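Long-range contact in intracellular protease/amidase (Salmonella enterica subsp. enterica serovar Typhimurium, PDB 4K2H), which binds zinc and may act as a peptidase or amidase of the DJ-1/PfpI family, its function being unproven: residues L72-A83 and A106-H116. The protein carries 1 engineered substitution. Numbering follows the deposited sequence.
Sequences LPGGPQGSANLA and ASAAARVLGAH. Engineered in segment 106-116: A106 (natural residue Cys).
Helices 76-83 and 108-114 run side by side in the same direction, their axes 8.2 Å apart at closest approach and crossing at -15°, with the CA atoms of A83 and V112 as near as 4.6 Å. Near the start of helix 108-114, S79 OG and S107 OG form a 2.6 Å hydrogen bond, either able to donate; G75 O is a second possible acceptor for the S79 proton. Both hydroxyls sit between backbone N and carbonyl carbon, which turns them toward each other. R111 lays its CB and CG alongside S79, then bends at chi2 (-75°), so that P76 O lies in plane at the guanidinium edge; the NH1 bond to it is weak (3.1 Å). At the far end H116 NE2 donates a nearly straight bond to A83 O (2.8 Å, 163°), the oxygen lying close to the ring plane. V112 CG2 meets L82 CB at 3.8 Å and L72 CD1 meets L113 CD2 at 4.1 Å, while A108 CB packs against the carbonyl oxygens of L72 and P73. Engineered A106 (natural Cys), with phi/psi 64/-124 between strand 101-104 and helix, is consistent with this family's nucleophile elbow. The pairing joins helices following neighbouring parallel strands 69-72 and 101-104; from helix 86-97, V88 packs on L82, I89 on H116, V92 on L72 and L113.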
loop_
_atom_site.group_PDB
_atom_site.type_symbol
_atom_site.label_atom_id
_atom_site.label_comp_id
_atom_site.label_asym_id
_atom_site.label_seq_id
_atom_site.Cartn_x
_atom_site.Cartn_y
_atom_site.Cartn_z
ATOM N N LEU A 72 -8.656 9.894 6.159
ATOM C CA LEU A 72 -8.706 9.207 7.452
ATOM C C LEU A 72 -8.623 7.715 7.230
ATOM O O LEU A 72 -9.615 7.086 6.908
ATOM C CB LEU A 72 -9.975 9.573 8.211
ATOM C CG LEU A 72 -10.187 11.070 8.438
ATOM C CD1 LEU A 72 -11.609 11.278 8.928
ATOM C CD2 LEU A 72 -9.204 11.615 9.459
ATOM N N PRO A 73 -7.417 7.141 7.330
ATOM C CA PRO A 73 -7.273 5.683 7.175
ATOM C C PRO A 73 -7.991 4.915 8.273
ATOM O O PRO A 73 -8.383 5.483 9.266
ATOM C CB PRO A 73 -5.760 5.434 7.251
ATOM C CG PRO A 73 -5.107 6.743 7.490
ATOM C CD PRO A 73 -6.132 7.850 7.456
ATOM N N GLY A 74 -8.176 3.626 8.067
ATOM C CA GLY A 74 -8.759 2.750 9.056
ATOM C C GLY A 74 -7.688 2.071 9.868
ATOM O O GLY A 74 -6.644 2.701 10.215
ATOM N N GLY A 75 -7.928 0.786 10.143
ATOM C CA GLY A 75 -7.207 0.025 11.163
ATOM C C GLY A 75 -7.930 0.075 12.504
ATOM O O GLY A 75 -8.378 1.146 12.925
ATOM N N PRO A 76 -8.061 -1.076 13.186
ATOM C CA PRO A 76 -8.913 -1.097 14.387
ATOM C C PRO A 76 -8.434 -0.149 15.472
ATOM O O PRO A 76 -9.234 0.671 15.950
ATOM C CB PRO A 76 -8.874 -2.570 14.858
ATOM C CG PRO A 76 -7.848 -3.278 14.001
ATOM C CD PRO A 76 -7.589 -2.425 12.795
ATOM N N GLN A 77 -7.142 -0.188 15.806
ATOM C CA GLN A 77 -6.592 0.801 16.731
ATOM C C GLN A 77 -6.386 2.152 16.070
ATOM O O GLN A 77 -6.414 3.155 16.742
ATOM C CB GLN A 77 -5.273 0.363 17.350
ATOM C CG GLN A 77 -5.441 -0.714 18.406
ATOM C CD GLN A 77 -5.774 -2.025 17.776
ATOM O OE1 GLN A 77 -5.008 -2.539 16.963
ATOM N NE2 GLN A 77 -6.942 -2.562 18.099
ATOM N N GLY A 78 -6.104 2.187 14.786
ATOM C CA GLY A 78 -5.868 3.449 14.141
ATOM C C GLY A 78 -7.103 4.321 14.275
ATOM O O GLY A 78 -7.028 5.463 14.671
ATOM N N SER A 79 -8.253 3.764 13.949
ATOM C CA SER A 79 -9.449 4.571 13.937
ATOM C C SER A 79 -9.900 4.878 15.388
ATOM O O SER A 79 -10.291 6.000 15.672
ATOM C CB SER A 79 -10.508 3.942 13.032
ATOM O OG SER A 79 -10.844 2.678 13.518
ATOM N N ALA A 80 -9.713 3.951 16.320
ATOM C CA ALA A 80 -9.952 4.249 17.735
ATOM C C ALA A 80 -9.034 5.355 18.242
ATOM O O ALA A 80 -9.469 6.215 19.005
ATOM C CB ALA A 80 -9.795 2.989 18.610
ATOM N N ASN A 81 -7.772 5.354 17.822
ATOM C CA ASN A 81 -6.850 6.382 18.280
ATOM C C ASN A 81 -7.154 7.733 17.603
ATOM O O ASN A 81 -7.039 8.778 18.239
ATOM C CB ASN A 81 -5.391 5.970 18.074
ATOM C CG ASN A 81 -4.957 4.838 19.001
ATOM O OD1 ASN A 81 -5.413 4.732 20.133
ATOM N ND2 ASN A 81 -4.055 3.990 18.515
ATOM N N LEU A 82 -7.559 7.737 16.343
ATOM C CA LEU A 82 -8.049 9.011 15.751
ATOM C C LEU A 82 -9.222 9.561 16.546
ATOM O O LEU A 82 -9.239 10.740 16.884
ATOM C CB LEU A 82 -8.484 8.835 14.286
ATOM C CG LEU A 82 -7.362 8.612 13.282
ATOM C CD1 LEU A 82 -7.894 8.242 11.916
ATOM C CD2 LEU A 82 -6.467 9.823 13.173
ATOM N N ALA A 83 -10.189 8.695 16.857
ATOM C CA ALA A 83 -11.454 9.111 17.496
ATOM C C ALA A 83 -11.247 9.653 18.920
ATOM O O ALA A 83 -11.978 10.549 19.377
ATOM C CB ALA A 83 -12.459 7.961 17.504
ATOM N N ALA A 106 -12.709 2.536 5.217
ATOM C CA ALA A 106 -12.828 1.311 6.029
ATOM C C ALA A 106 -13.505 1.619 7.371
ATOM O O ALA A 106 -14.599 2.149 7.357
ATOM C CB ALA A 106 -11.473 0.627 6.204
ATOM N N SER A 107 -12.900 1.305 8.515
ATOM C CA SER A 107 -13.575 1.559 9.792
ATOM C C SER A 107 -13.793 3.043 10.138
ATOM O O SER A 107 -14.621 3.344 10.993
ATOM C CB SER A 107 -12.869 0.833 10.958
ATOM O OG SER A 107 -11.663 1.474 11.336
ATOM N N ALA A 108 -13.082 3.958 9.471
ATOM C CA ALA A 108 -12.912 5.339 9.943
ATOM C C ALA A 108 -14.179 6.201 9.888
ATOM O O ALA A 108 -14.358 7.083 10.722
ATOM C CB ALA A 108 -11.800 6.025 9.166
ATOM N N ALA A 109 -15.059 5.940 8.927
ATOM C CA ALA A 109 -16.333 6.670 8.899
ATOM C C ALA A 109 -17.203 6.342 10.126
ATOM O O ALA A 109 -17.822 7.231 10.723
ATOM C CB ALA A 109 -17.087 6.395 7.609
ATOM N N ALA A 110 -17.262 5.079 10.513
ATOM C CA ALA A 110 -18.053 4.714 11.676
ATOM C C ALA A 110 -17.355 5.179 12.958
ATOM O O ALA A 110 -17.952 5.872 13.789
ATOM C CB ALA A 110 -18.270 3.214 11.703
ATOM N N ARG A 111 -16.081 4.814 13.093
ATOM C CA ARG A 111 -15.324 5.013 14.345
ATOM C C ARG A 111 -14.897 6.423 14.615
ATOM O O ARG A 111 -14.739 6.775 15.771
ATOM C CB ARG A 111 -14.055 4.162 14.385
ATOM C CG ARG A 111 -14.289 2.675 14.357
ATOM C CD ARG A 111 -14.790 2.141 15.682
ATOM N NE ARG A 111 -14.695 0.687 15.675
ATOM C CZ ARG A 111 -13.558 0.001 15.794
ATOM N NH1 ARG A 111 -12.378 0.614 15.978
ATOM N NH2 ARG A 111 -13.601 -1.327 15.743
ATOM N N VAL A 112 -14.664 7.227 13.587
ATOM C CA VAL A 112 -14.190 8.576 13.822
ATOM C C VAL A 112 -15.336 9.578 13.658
ATOM O O VAL A 112 -15.582 10.405 14.543
ATOM C CB VAL A 112 -12.979 8.951 12.916
ATOM C CG1 VAL A 112 -12.407 10.289 13.335
ATOM C CG2 VAL A 112 -11.876 7.902 12.984
ATOM N N LEU A 113 -16.043 9.515 12.541
ATOM C CA LEU A 113 -17.088 10.506 12.288
ATOM C C LEU A 113 -18.405 10.090 12.955
ATOM O O LEU A 113 -19.006 10.878 13.680
ATOM C CB LEU A 113 -17.287 10.711 10.790
ATOM C CG LEU A 113 -16.006 10.994 10.023
ATOM C CD1 LEU A 113 -16.299 11.308 8.575
ATOM C CD2 LEU A 113 -15.235 12.122 10.684
ATOM N N GLY A 114 -18.841 8.858 12.708
ATOM C CA GLY A 114 -20.131 8.378 13.217
ATOM C C GLY A 114 -20.152 8.288 14.736
ATOM O O GLY A 114 -21.079 8.767 15.388
ATOM N N ALA A 115 -19.107 7.703 15.302
ATOM C CA ALA A 115 -18.980 7.610 16.765
ATOM C C ALA A 115 -18.932 8.969 17.478
ATOM O O ALA A 115 -18.906 9.005 18.701
ATOM C CB ALA A 115 -17.755 6.786 17.136
ATOM N N HIS A 116 -18.885 10.069 16.731
ATOM C CA HIS A 116 -18.905 11.400 17.315
ATOM C C HIS A 116 -20.071 12.232 16.847
ATOM O O HIS A 116 -20.180 13.414 17.201
ATOM C CB HIS A 116 -17.602 12.112 16.995
ATOM C CG HIS A 116 -16.514 11.767 17.941
ATOM N ND1 HIS A 116 -16.651 11.926 19.298
ATOM C CD2 HIS A 116 -15.288 11.232 17.746
ATOM C CE1 HIS A 116 -15.550 11.512 19.903
ATOM N NE2 HIS A 116 -14.706 11.088 18.983
#